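Local coordinates for protein ribokinase (Staphylococcus aureus, PDB 3RY7) that catalyses the phosphorylation of ribose at O-5, using ATP and magnesium, to give D-ribose 5-phosphate, at residues Val6-Asp14 against Val111-Met119; Thr58-Ala69 against Tyr85-Thr94. One frame throughout, in Å; residues are numbered along the deposited sequence.

Contact 1 of 2, residues Val6-Asp14 against Val111-Met119; sequences VILGSTNVD and VYGGANMTM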
ATOM      1  N   VAL A   6     -14.324   2.016  24.642  1.00 23.80           N
ATOM      2  CA  VAL A   6     -14.455   3.442  24.379  1.00 23.10           C
ATOM      3  C   VAL A   6     -13.066   3.993  24.242  1.00 22.24           C
ATOM      4  O   VAL A   6     -12.218   3.765  25.104  1.00 24.26           O
ATOM      5  CB  VAL A   6     -15.164   4.204  25.536  1.00 28.45           C
ATOM      6  CG1 VAL A   6     -15.053   5.707  25.335  1.00 25.19           C
ATOM      7  CG2 VAL A   6     -16.624   3.788  25.644  1.00 37.03           C
ATOM      8  N   ILE A   7     -12.821   4.697  23.144  1.00 23.94           N
ATOM      9  CA  ILE A   7     -11.577   5.437  22.977  1.00 23.78           C
ATOM     10  C   ILE A   7     -11.841   6.912  23.257  1.00 23.49           C
ATOM     11  O   ILE A   7     -12.792   7.491  22.754  1.00 20.87           O
ATOM     12  CB  ILE A   7     -10.982   5.259  21.551  1.00 19.98           C
ATOM     13  CG1 ILE A   7     -10.863   3.772  21.200  1.00 26.77           C
ATOM     14  CG2 ILE A   7      -9.640   5.926  21.436  1.00 19.01           C
ATOM     15  CD1 ILE A   7      -9.858   2.986  22.072  1.00 24.10           C
ATOM     16  N   LEU A   8     -10.993   7.505  24.050  1.00 19.05           N
ATOM     17  CA  LEU A   8     -11.003   8.911  24.256  1.00 19.87           C
ATOM     18  C   LEU A   8      -9.743   9.472  23.697  1.00 21.64           C
ATOM     19  O   LEU A   8      -8.696   9.154  24.160  1.00 20.83           O
ATOM     20  CB  LEU A   8     -11.102   9.234  25.721  1.00 20.86           C
ATOM     21  CG  LEU A   8     -11.180  10.710  26.041  1.00 24.55           C
ATOM     22  CD1 LEU A   8     -12.484  11.277  25.698  1.00 20.23           C
ATOM     23  CD2 LEU A   8     -10.809  10.973  27.426  1.00 23.51           C
ATOM     24  N   GLY A   9      -9.851  10.298  22.676  1.00 16.53           N
ATOM     25  CA  GLY A   9      -8.636  10.835  22.100  1.00 18.33           C
ATOM     26  C   GLY A   9      -8.777  11.709  20.872  1.00 21.49           C
ATOM     27  O   GLY A   9      -9.857  12.224  20.562  1.00 17.51           O
ATOM     28  N   SER A  10      -7.655  11.873  20.178  1.00 16.02           N
ATOM     29  CA  SER A  10      -7.510  12.889  19.151  1.00 17.45           C
ATOM     30  C   SER A  10      -7.910  12.417  17.755  1.00 20.35           C
ATOM     31  O   SER A  10      -7.745  11.246  17.395  1.00 20.55           O
ATOM     32  CB  SER A  10      -6.056  13.337  19.111  1.00 24.46           C
ATOM     33  OG  SER A  10      -5.211  12.234  18.797  1.00 17.57           O
ATOM     34  N   THR A  11      -8.424  13.349  16.971  1.00 22.42           N
ATOM     35  CA  THR A  11      -8.556  13.158  15.530  1.00 17.51           C
ATOM     36  C   THR A  11      -7.768  14.262  14.853  1.00 21.69           C
ATOM     37  O   THR A  11      -7.943  15.445  15.181  1.00 20.46           O
ATOM     38  CB  THR A  11     -10.021  13.219  15.077  1.00 20.55           C
ATOM     39  OG1 THR A  11     -10.741  12.123  15.651  1.00 17.72           O
ATOM     40  CG2 THR A  11     -10.112  13.123  13.541  1.00 18.64           C
ATOM     41  N   ASN A  12      -6.877  13.879  13.940  1.00 18.96           N
ATOM     42  CA  ASN A  12      -6.023  14.833  13.249  1.00 19.10           C
ATOM     43  C   ASN A  12      -6.196  14.705  11.744  1.00 23.13           C
ATOM     44  O   ASN A  12      -6.442  13.612  11.243  1.00 19.22           O
ATOM     45  CB  ASN A  12      -4.544  14.571  13.563  1.00 19.19           C
ATOM     46  CG  ASN A  12      -4.113  15.087  14.926  1.00 23.40           C
ATOM     47  OD1 ASN A  12      -4.780  15.936  15.532  1.00 17.14           O
ATOM     48  ND2 ASN A  12      -2.964  14.594  15.405  1.00 20.57           N
ATOM     49  N   VAL A  13      -6.056  15.809  11.017  1.00 21.03           N
ATOM     50  CA  VAL A  13      -5.855  15.699   9.581  1.00 21.64           C
ATOM     51  C   VAL A  13      -4.359  15.840   9.315  1.00 18.19           C
ATOM     52  O   VAL A  13      -3.777  16.889   9.560  1.00 19.51           O
ATOM     53  CB  VAL A  13      -6.685  16.727   8.795  1.00 25.93           C
ATOM     54  CG1 VAL A  13      -6.366  16.637   7.310  1.00 21.54           C
ATOM     55  CG2 VAL A  13      -8.180  16.510   9.061  1.00 22.46           C
ATOM     56  N   ASP A  14      -3.736  14.754   8.861  1.00 20.92           N
ATOM     57  CA  ASP A  14      -2.310  14.763   8.545  1.00 23.86           C
ATOM     58  C   ASP A  14      -2.055  15.327   7.143  1.00 25.76           C
ATOM     59  O   ASP A  14      -2.546  14.798   6.158  1.00 27.46           O
ATOM     60  CB  ASP A  14      -1.746  13.342   8.617  1.00 23.98           C
ATOM     61  CG  ASP A  14      -1.771  12.752  10.028  1.00 33.84           C
ATOM     62  OD1 ASP A  14      -2.052  13.486  11.009  1.00 26.84           O
ATOM     63  OD2 ASP A  14      -1.495  11.541  10.146  1.00 36.10           O
ATOM     64  N   VAL A 111       2.688  19.103  15.235  1.00 33.01           N
ATOM     65  CA  VAL A 111       1.320  18.783  15.629  1.00 31.02           C
ATOM     66  C   VAL A 111       0.598  20.017  16.179  1.00 30.54           C
ATOM     67  O   VAL A 111       1.091  20.707  17.066  1.00 31.38           O
ATOM     68  CB  VAL A 111       1.261  17.630  16.653  1.00 35.38           C
ATOM     69  CG1 VAL A 111      -0.169  17.441  17.153  1.00 27.33           C
ATOM     70  CG2 VAL A 111       1.795  16.338  16.038  1.00 28.42           C
ATOM     71  N   TYR A 112      -0.559  20.298  15.602  1.00 26.61           N
ATOM     72  CA  TYR A 112      -1.412  21.376  16.064  1.00 26.13           C
ATOM     73  C   TYR A 112      -2.546  20.732  16.828  1.00 21.18           C
ATOM     74  O   TYR A 112      -3.288  19.909  16.273  1.00 21.24           O
ATOM     75  CB  TYR A 112      -1.944  22.172  14.875  1.00 20.22           C
ATOM     76  CG  TYR A 112      -3.125  23.072  15.174  1.00 22.95           C
ATOM     77  CD1 TYR A 112      -3.003  24.171  16.026  1.00 21.87           C
ATOM     78  CD2 TYR A 112      -4.358  22.827  14.586  1.00 18.55           C
ATOM     79  CE1 TYR A 112      -4.102  24.992  16.281  1.00 21.41           C
ATOM     80  CE2 TYR A 112      -5.438  23.633  14.821  1.00 17.91           C
ATOM     81  CZ  TYR A 112      -5.317  24.707  15.661  1.00 21.13           C
ATOM     82  OH  TYR A 112      -6.428  25.488  15.874  1.00 27.69           O
ATOM     83  N   GLY A 113      -2.645  21.072  18.117  1.00 26.98           N
ATOM     84  CA  GLY A 113      -3.657  20.489  18.982  1.00 22.69           C
ATOM     85  C   GLY A 113      -5.068  20.776  18.513  1.00 17.51           C
ATOM     86  O   GLY A 113      -5.899  19.866  18.432  1.00 17.30           O
ATOM     87  N   GLY A 114      -5.339  22.041  18.202  1.00 21.78           N
ATOM     88  CA  GLY A 114      -6.651  22.448  17.721  1.00 18.71           C
ATOM     89  C   GLY A 114      -7.778  21.981  18.620  1.00 17.81           C
ATOM     90  O   GLY A 114      -7.634  21.990  19.843  1.00 20.89           O
ATOM     91  N   ALA A 115      -8.886  21.568  18.013  1.00 15.98           N
ATOM     92  CA  ALA A 115     -10.081  21.127  18.749  1.00 19.10           C
ATOM     93  C   ALA A 115      -9.798  20.028  19.779  1.00 21.11           C
ATOM     94  O   ALA A 115     -10.448  19.989  20.821  1.00 22.12           O
ATOM     95  CB  ALA A 115     -11.170  20.663  17.778  1.00 17.26           C
ATOM     96  N   ASN A 116      -8.855  19.132  19.467  1.00 19.75           N
ATOM     97  CA  ASN A 116      -8.477  18.066  20.391  1.00 21.28           C
ATOM     98  C   ASN A 116      -8.112  18.606  21.768  1.00 14.75           C
ATOM     99  O   ASN A 116      -8.520  18.054  22.782  1.00 17.22           O
ATOM    100  CB  ASN A 116      -7.297  17.233  19.865  1.00 15.63           C
ATOM    101  CG  ASN A 116      -7.604  16.533  18.557  1.00 16.08           C
ATOM    102  OD1 ASN A 116      -8.585  15.792  18.435  1.00 16.15           O
ATOM    103  ND2 ASN A 116      -6.743  16.750  17.565  1.00 17.56           N
ATOM    104  N   MET A 117      -7.336  19.676  21.789  1.00 18.93           N
ATOM    105  CA  MET A 117      -6.859  20.254  23.041  1.00 18.06           C
ATOM    106  C   MET A 117      -7.836  21.260  23.660  1.00 26.23           C
ATOM    107  O   MET A 117      -7.492  21.970  24.606  1.00 20.59           O
ATOM    108  CB  MET A 117      -5.468  20.857  22.851  1.00 18.25           C
ATOM    109  CG  MET A 117      -4.414  19.784  22.521  1.00 19.63           C
ATOM    110  SD  MET A 117      -4.316  18.535  23.833  1.00 24.02           S
ATOM    111  CE  MET A 117      -3.537  19.479  25.126  1.00 30.33           C
ATOM    112  N   THR A 118      -9.058  21.318  23.136  1.00 24.13           N
ATOM    113  CA  THR A 118     -10.102  22.074  23.829  1.00 23.30           C
ATOM    114  C   THR A 118     -11.091  21.134  24.543  1.00 26.08           C
ATOM    115  O   THR A 118     -12.088  21.590  25.107  1.00 25.27           O
ATOM    116  CB  THR A 118     -10.885  22.982  22.862  1.00 24.34           C
ATOM    117  OG1 THR A 118     -11.728  22.178  22.026  1.00 19.67           O
ATOM    118  CG2 THR A 118      -9.915  23.834  22.003  1.00 23.44           C
ATOM    119  N   MET A 119     -10.832  19.824  24.507  1.00 18.61           N
ATOM    120  CA  MET A 119     -11.782  18.888  25.094  1.00 22.09           C
ATOM    121  C   MET A 119     -11.754  19.068  26.600  1.00 25.46           C
ATOM    122  O   MET A 119     -10.677  19.103  27.181  1.00 21.79           O
ATOM    123  CB  MET A 119     -11.459  17.445  24.734  1.00 18.87           C
ATOM    124  CG  MET A 119     -12.559  16.510  25.157  1.00 24.13           C
ATOM    125  SD  MET A 119     -12.198  14.760  24.929  1.00 32.27           S
ATOM    126  CE  MET A 119     -12.394  14.580  23.155  1.00 24.24           C
TER
HETATM  127  O   HOH W   1     -10.274  15.080  20.541  1.00 17.33           O

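Contact 2 of 2, residues Thr58-Ala69 against Tyr85-Thr94; sequences TFITKIGTDGVA and YIIKTAEAKT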
ATOM      1  N   THR A  58     -16.728   2.836  20.527  1.00 31.19           N
ATOM      2  CA  THR A  58     -17.272   4.181  20.596  1.00 27.72           C
ATOM      3  C   THR A  58     -16.082   5.121  20.735  1.00 29.25           C
ATOM      4  O   THR A  58     -15.141   4.830  21.479  1.00 28.54           O
ATOM      5  CB  THR A  58     -18.195   4.332  21.811  1.00 33.37           C
ATOM      6  OG1 THR A  58     -19.252   3.374  21.714  1.00 32.86           O
ATOM      7  CG2 THR A  58     -18.784   5.729  21.887  1.00 31.97           C
ATOM      8  N   PHE A  59     -16.098   6.226  19.995  1.00 28.51           N
ATOM      9  CA  PHE A  59     -14.964   7.154  19.969  1.00 20.97           C
ATOM     10  C   PHE A  59     -15.419   8.534  20.409  1.00 23.65           C
ATOM     11  O   PHE A  59     -16.299   9.129  19.796  1.00 26.75           O
ATOM     12  CB  PHE A  59     -14.359   7.218  18.561  1.00 21.03           C
ATOM     13  CG  PHE A  59     -13.104   8.045  18.455  1.00 22.62           C
ATOM     14  CD1 PHE A  59     -12.258   8.207  19.539  1.00 20.37           C
ATOM     15  CD2 PHE A  59     -12.756   8.647  17.254  1.00 19.55           C
ATOM     16  CE1 PHE A  59     -11.090   8.958  19.429  1.00 19.73           C
ATOM     17  CE2 PHE A  59     -11.598   9.393  17.142  1.00 16.57           C
ATOM     18  CZ  PHE A  59     -10.762   9.552  18.222  1.00 19.55           C
ATOM     19  N   ILE A  60     -14.832   9.016  21.498  1.00 21.34           N
ATOM     20  CA  ILE A  60     -15.092  10.347  22.003  1.00 21.56           C
ATOM     21  C   ILE A  60     -13.946  11.214  21.534  1.00 20.36           C
ATOM     22  O   ILE A  60     -12.804  11.038  21.953  1.00 19.16           O
ATOM     23  CB  ILE A  60     -15.155  10.384  23.537  1.00 18.23           C
ATOM     24  CG1 ILE A  60     -16.239   9.446  24.078  1.00 22.14           C
ATOM     25  CG2 ILE A  60     -15.432  11.776  24.011  1.00 20.89           C
ATOM     26  CD1 ILE A  60     -16.195   9.303  25.610  1.00 16.31           C
ATOM     27  N   THR A  61     -14.241  12.140  20.633  1.00 21.88           N
ATOM     28  CA  THR A  61     -13.185  12.949  20.067  1.00 18.80           C
ATOM     29  C   THR A  61     -13.787  14.311  19.773  1.00 18.35           C
ATOM     30  O   THR A  61     -15.006  14.447  19.684  1.00 19.40           O
ATOM     31  CB  THR A  61     -12.607  12.271  18.796  1.00 20.95           C
ATOM     32  OG1 THR A  61     -11.401  12.932  18.396  1.00 21.00           O
ATOM     33  CG2 THR A  61     -13.617  12.296  17.666  1.00 21.10           C
ATOM     34  N   LYS A  62     -12.945  15.326  19.675  1.00 24.09           N
ATOM     35  CA  LYS A  62     -13.422  16.678  19.443  1.00 21.27           C
ATOM     36  C   LYS A  62     -12.739  17.288  18.228  1.00 21.93           C
ATOM     37  O   LYS A  62     -11.528  17.504  18.225  1.00 17.59           O
ATOM     38  CB  LYS A  62     -13.182  17.551  20.672  1.00 20.92           C
ATOM     39  CG  LYS A  62     -13.981  18.854  20.683  1.00 16.89           C
ATOM     40  CD  LYS A  62     -13.712  19.623  21.975  1.00 21.69           C
ATOM     41  CE  LYS A  62     -14.676  20.798  22.185  1.00 20.31           C
ATOM     42  NZ  LYS A  62     -14.337  21.532  23.470  1.00 20.41           N
ATOM     43  N   ILE A  63     -13.534  17.558  17.200  1.00 20.18           N
ATOM     44  CA  ILE A  63     -13.050  18.234  16.008  1.00 21.85           C
ATOM     45  C   ILE A  63     -13.669  19.618  15.887  1.00 26.46           C
ATOM     46  O   ILE A  63     -14.493  20.033  16.718  1.00 21.26           O
ATOM     47  CB  ILE A  63     -13.404  17.458  14.754  1.00 23.86           C
ATOM     48  CG1 ILE A  63     -14.922  17.300  14.643  1.00 20.82           C
ATOM     49  CG2 ILE A  63     -12.709  16.091  14.779  1.00 23.09           C
ATOM     50  CD1 ILE A  63     -15.352  16.377  13.507  1.00 20.80           C
ATOM     51  N   GLY A  64     -13.265  20.341  14.852  1.00 21.24           N
ATOM     52  CA  GLY A  64     -13.786  21.668  14.634  1.00 21.23           C
ATOM     53  C   GLY A  64     -15.052  21.613  13.794  1.00 28.23           C
ATOM     54  O   GLY A  64     -15.557  20.533  13.459  1.00 25.55           O
ATOM     55  N   THR A  65     -15.559  22.794  13.453  1.00 26.52           N
ATOM     56  CA  THR A  65     -16.718  22.915  12.591  1.00 25.69           C
ATOM     57  C   THR A  65     -16.263  23.298  11.178  1.00 33.38           C
ATOM     58  O   THR A  65     -17.051  23.785  10.367  1.00 35.85           O
ATOM     59  CB  THR A  65     -17.696  23.967  13.147  1.00 28.60           C
ATOM     60  OG1 THR A  65     -16.985  25.184  13.420  1.00 26.74           O
ATOM     61  CG2 THR A  65     -18.340  23.455  14.458  1.00 25.74           C
ATOM     62  N   ASP A  66     -14.985  23.067  10.895  1.00 29.69           N
ATOM     63  CA  ASP A  66     -14.402  23.390   9.599  1.00 27.11           C
ATOM     64  C   ASP A  66     -14.594  22.288   8.551  1.00 25.74           C
ATOM     65  O   ASP A  66     -14.341  22.506   7.374  1.00 29.29           O
ATOM     66  CB  ASP A  66     -12.918  23.789   9.735  1.00 30.89           C
ATOM     67  CG  ASP A  66     -12.101  22.773  10.538  1.00 28.60           C
ATOM     68  OD1 ASP A  66     -10.921  23.057  10.841  1.00 22.65           O
ATOM     69  OD2 ASP A  66     -12.646  21.699  10.870  1.00 23.38           O
ATOM     70  N   GLY A  67     -15.070  21.124   8.969  1.00 25.99           N
ATOM     71  CA  GLY A  67     -15.363  20.065   8.030  1.00 24.96           C
ATOM     72  C   GLY A  67     -14.144  19.368   7.446  1.00 20.38           C
ATOM     73  O   GLY A  67     -14.285  18.505   6.583  1.00 27.57           O
ATOM     74  N   VAL A  68     -12.947  19.697   7.920  1.00 20.31           N
ATOM     75  CA  VAL A  68     -11.751  19.131   7.300  1.00 22.30           C
ATOM     76  C   VAL A  68     -11.562  17.645   7.600  1.00 29.54           C
ATOM     77  O   VAL A  68     -10.840  16.961   6.887  1.00 29.22           O
ATOM     78  CB  VAL A  68     -10.461  19.908   7.643  1.00 23.33           C
ATOM     79  CG1 VAL A  68     -10.468  21.285   6.984  1.00 27.30           C
ATOM     80  CG2 VAL A  68     -10.274  20.043   9.133  1.00 23.13           C
ATOM     81  N   ALA A  69     -12.210  17.139   8.644  1.00 23.88           N
ATOM     82  CA  ALA A  69     -12.109  15.712   8.968  1.00 25.94           C
ATOM     83  C   ALA A  69     -13.365  14.934   8.594  1.00 30.74           C
ATOM     84  O   ALA A  69     -13.548  13.803   9.033  1.00 27.48           O
ATOM     85  CB  ALA A  69     -11.799  15.522  10.440  1.00 23.23           C
ATOM     86  N   TYR A  85     -20.997  10.469  20.115  1.00 27.72           N
ATOM     87  CA  TYR A  85     -20.416  11.317  21.137  1.00 23.25           C
ATOM     88  C   TYR A  85     -19.304  12.218  20.615  1.00 25.88           C
ATOM     89  O   TYR A  85     -18.660  12.923  21.381  1.00 24.85           O
ATOM     90  CB  TYR A  85     -19.965  10.463  22.330  1.00 29.56           C
ATOM     91  CG  TYR A  85     -21.122   9.677  22.933  1.00 30.13           C
ATOM     92  CD1 TYR A  85     -21.975  10.263  23.871  1.00 32.18           C
ATOM     93  CD2 TYR A  85     -21.392   8.367  22.531  1.00 30.69           C
ATOM     94  CE1 TYR A  85     -23.050   9.559  24.413  1.00 33.45           C
ATOM     95  CE2 TYR A  85     -22.467   7.650  23.070  1.00 35.52           C
ATOM     96  CZ  TYR A  85     -23.288   8.254  24.012  1.00 35.59           C
ATOM     97  OH  TYR A  85     -24.345   7.557  24.551  1.00 41.42           O
ATOM     98  N   ILE A  86     -19.099  12.217  19.303  1.00 23.95           N
ATOM     99  CA  ILE A  86     -18.125  13.133  18.719  1.00 28.48           C
ATOM    100  C   ILE A  86     -18.600  14.582  18.837  1.00 26.78           C
ATOM    101  O   ILE A  86     -19.752  14.902  18.533  1.00 28.89           O
ATOM    102  CB  ILE A  86     -17.852  12.812  17.248  1.00 28.16           C
ATOM    103  CG1 ILE A  86     -17.192  11.443  17.130  1.00 24.67           C
ATOM    104  CG2 ILE A  86     -16.976  13.899  16.621  1.00 27.82           C
ATOM    105  CD1 ILE A  86     -16.959  11.018  15.706  1.00 24.63           C
ATOM    106  N   ILE A  87     -17.699  15.449  19.277  1.00 22.76           N
ATOM    107  CA  ILE A  87     -17.999  16.845  19.546  1.00 25.05           C
ATOM    108  C   ILE A  87     -17.423  17.742  18.455  1.00 27.43           C
ATOM    109  O   ILE A  87     -16.302  17.517  18.005  1.00 23.16           O
ATOM    110  CB  ILE A  87     -17.364  17.259  20.889  1.00 23.12           C
ATOM    111  CG1 ILE A  87     -17.889  16.374  22.016  1.00 25.55           C
ATOM    112  CG2 ILE A  87     -17.626  18.733  21.197  1.00 23.39           C
ATOM    113  CD1 ILE A  87     -16.787  15.879  22.924  1.00 32.03           C
ATOM    114  N   LYS A  88     -18.184  18.753  18.032  1.00 26.47           N
ATOM    115  CA  LYS A  88     -17.678  19.759  17.084  1.00 30.42           C
ATOM    116  C   LYS A  88     -17.690  21.114  17.739  1.00 26.57           C
ATOM    117  O   LYS A  88     -18.661  21.480  18.397  1.00 33.02           O
ATOM    118  CB  LYS A  88     -18.509  19.816  15.805  1.00 25.68           C
ATOM    119  CG  LYS A  88     -18.562  18.506  15.054  1.00 21.78           C
ATOM    120  CD  LYS A  88     -19.123  18.688  13.647  1.00 32.15           C
ATOM    121  CE  LYS A  88     -19.467  17.347  13.004  1.00 31.96           C
ATOM    122  NZ  LYS A  88     -19.980  17.500  11.598  1.00 40.16           N
ATOM    123  N   THR A  89     -16.609  21.856  17.564  1.00 24.57           N
ATOM    124  CA  THR A  89     -16.484  23.150  18.199  1.00 23.13           C
ATOM    125  C   THR A  89     -15.968  24.185  17.207  1.00 27.23           C
ATOM    126  O   THR A  89     -15.172  23.860  16.312  1.00 26.30           O
ATOM    127  CB  THR A  89     -15.522  23.110  19.371  1.00 24.07           C
ATOM    128  OG1 THR A  89     -15.501  24.396  19.986  1.00 21.81           O
ATOM    129  CG2 THR A  89     -14.105  22.748  18.920  1.00 18.08           C
ATOM    130  N   ALA A  90     -16.434  25.422  17.375  1.00 22.55           N
ATOM    131  CA  ALA A  90     -15.991  26.546  16.554  1.00 32.56           C
ATOM    132  C   ALA A  90     -14.874  27.265  17.282  1.00 27.30           C
ATOM    133  O   ALA A  90     -14.280  28.190  16.760  1.00 31.91           O
ATOM    134  CB  ALA A  90     -17.141  27.500  16.286  1.00 36.36           C
ATOM    135  N   GLU A  91     -14.584  26.806  18.493  1.00 28.79           N
ATOM    136  CA  GLU A  91     -13.516  27.362  19.313  1.00 28.79           C
ATOM    137  C   GLU A  91     -12.128  27.207  18.683  1.00 28.08           C
ATOM    138  O   GLU A  91     -11.217  28.004  18.936  1.00 27.73           O
ATOM    139  CB  GLU A  91     -13.532  26.680  20.684  1.00 33.00           C
ATOM    140  CG  GLU A  91     -12.325  27.008  21.591  1.00 32.96           C
ATOM    141  CD  GLU A  91     -12.482  26.450  23.013  1.00 35.78           C
ATOM    142  OE1 GLU A  91     -11.626  26.746  23.880  1.00 46.24           O
ATOM    143  OE2 GLU A  91     -13.467  25.715  23.257  1.00 38.92           O
ATOM    144  N   ALA A  92     -11.957  26.156  17.891  1.00 22.81           N
ATOM    145  CA  ALA A  92     -10.660  25.868  17.293  1.00 25.30           C
ATOM    146  C   ALA A  92     -10.886  25.082  16.014  1.00 20.96           C
ATOM    147  O   ALA A  92     -11.918  24.438  15.847  1.00 22.27           O
ATOM    148  CB  ALA A  92      -9.765  25.069  18.267  1.00 21.90           C
ATOM    149  N   LYS A  93      -9.918  25.149  15.110  1.00 22.23           N
ATOM    150  CA  LYS A  93      -9.962  24.335  13.925  1.00 20.87           C
ATOM    151  C   LYS A  93      -9.647  22.890  14.308  1.00 17.50           C
ATOM    152  O   LYS A  93      -9.112  22.623  15.383  1.00 17.29           O
ATOM    153  CB  LYS A  93      -8.980  24.887  12.904  1.00 27.72           C
ATOM    154  CG  LYS A  93      -9.313  26.312  12.475  1.00 28.68           C
ATOM    155  CD  LYS A  93      -8.203  26.882  11.617  1.00 34.84           C
ATOM    156  CE  LYS A  93      -6.858  26.787  12.341  1.00 38.46           C
ATOM    157  NZ  LYS A  93      -6.563  27.989  13.192  1.00 38.25           N
ATOM    158  N   THR A  94     -10.018  21.954  13.452  1.00 18.26           N
ATOM    159  CA  THR A  94      -9.691  20.562  13.696  1.00 19.95           C
ATOM    160  C   THR A  94      -8.189  20.381  13.879  1.00 21.42           C
ATOM    161  O   THR A  94      -7.387  21.072  13.247  1.00 20.53           O
ATOM    162  CB  THR A  94     -10.193  19.683  12.564  1.00 22.38           C
ATOM    163  OG1 THR A  94     -11.605  19.872  12.458  1.00 21.87           O
ATOM    164  CG2 THR A  94      -9.877  18.205  12.843  1.00 18.85           C
TER
HETATM  165  O   HOH W   2     -18.997   8.671  19.559  1.00 28.75           O
HETATM  166  O   HOH W   3     -15.384  23.954  22.825  1.00 33.50           O
HETATM  167  O   HOH W   4     -13.666  24.770  13.484  1.00 27.41           O
HETATM  168  O   HOH W   5     -13.865  18.201  10.598  1.00 31.15           O

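Contact 1 of 2, residues Val6-Asp14 against Val111-Met119
Asn-116 faces the backbone of Ser-10 and Thr-11 and carries the polar part of this contact. Its amide makes a two-point grip on one residue. OD1 accepts from Thr-11 N at 2.9 Å, and ND2 donates to Thr-11 O at 3.0 Å. Both bonds are fairly straight, at 156° at the hydrogen. The acceptor Thr-11 O lies in the amide plane of Asn-116, yet ND2 stands above the carbonyl plane of Thr-11. CB of Asn-116 already points toward segment 6-14, and with CG anti to the carbonyl carbon (chi1 -61°) the amide reaches the Thr-11 backbone. ND2 also makes a weak bond to Gly-113 O, within its own turn.

A water adds a third link. It donates to Gly-9 O and to Asn-116 OD1, at 2.8 Å for the latter, and bridges the two segments. OD1 therefore accepts from both Thr-11 N and the water.

Van der Waals contacts flank the amide. CB of Ser-10 lies 3.6 Å from Asn-116 OD1. Further along, Leu-8 meets Met-119, with CD1 3.6 Å from SD. The methionine chain is extended as far as SD and bends at chi3 (-76°); SD, not the terminal CE, is its nearest atom to the leucine.

The hydroxyls of segment 6-14 have partners outside the contact. Ser-10 OG bonds OE1 of Glu-142, assigned to substrate binding, and Thr-11 OG1 bonds Thr-61 OG1.

Residues 9-11 join strand 4-8 of the large sheet to strand 12-18 of the small one. The 3-10 turn of 115-118, just after strand 107-112, packs against this connection through Asn-116. Asn-12, Val-13 and Asp-14 follow at once and are assigned to the substrate site, consistent with its position between the large domain and the beta lid in PfkB-family sugar kinases.

Contact 2 of 2, residues Thr58-Ala69 against Tyr85-Thr94
Strands 62-64 and 87-89 run parallel, with axes 4.5 Å apart at closest and 36° between their directions, and three backbone bonds join segments 58-69 and 85-94: Ile-87 N to Thr-61 O, Ile-63 N to Ile-87 O, and Thr-89 N to Ile-63 O. The first is almost straight, at 178° at the hydrogen.

Lys-62 and Ile-87 share one face of the sheet. The lysine chain is extended, and its CG and CE pack against Ile-87 CG2, each at 3.7 Å. CE also reaches Thr-89 CB. NZ binds a water that also meets Thr-89 OG1 and Glu-91 OE2. Its direct partners lie outside, Thr-118 O and a salt bridge to Asp-123. Thr-89 OG1 accepts from Glu-91 N, an ST turn that starts the loop after the strand.

On the other face Ile-63 and Lys-88 lie side by side, with Ile-63 CG1 3.9 Å from Lys-88 CG. Just before the paired strands, Thr-61 CG2 lies beside Ile-86 CG1, the two side chains pointing the same way.

Thr-94 is the polar hub at the far end. OG1 donates to Asp-66 OD2 at 2.6 Å, on the syn lone pair, and accepts from Gly-64 N at 3.0 Å. Thr-94 N bonds the other carboxylate oxygen, OD1, so Asp-66 holds the threonine by backbone and side chain together. OG1 is anti to the carbonyl carbon (chi1 -58°), which sets it between Gly-64 N and the Asp-66 carboxylate, while CG2 goes to Ile-63. Val-68 CG2 packs tightly on Thr-94 CB, at 3.5 Å.

Helix 70-78 connects the two strands in a beta-alpha-beta unit. Ala-69 is at its N-cap position, and its Leu-73 touches Ile-63 and Ile-86. Strand 87-89 is the outermost strand, while 56-64 has strand 4-8 as its other neighbour. Helix 128-132 packs on Thr-58 and Tyr-85.

The two contacts meet along neighbouring strands 4-8 and 56-64 of the large sheet, their centres about 8 Å apart. Contact 1 is mostly buried and lies beside the substrate site. Contact 2 is only partly buried and sits at the sheet edge, its centre about 17 Å from the chain centre. Contact 1 depends on one side-chain amide hydrogen-bonded to a backbone between strands, whereas contact 2 is regular parallel strand pairing closed by a threonine-aspartate cluster. Probable hydrogen bonds couple them: Gly-9 O to Thr-61 OG1, and Thr-118 O to Lys-62 NZ. Strand 56-64 thus pairs with the edge strand and also touches both segments of contact 1.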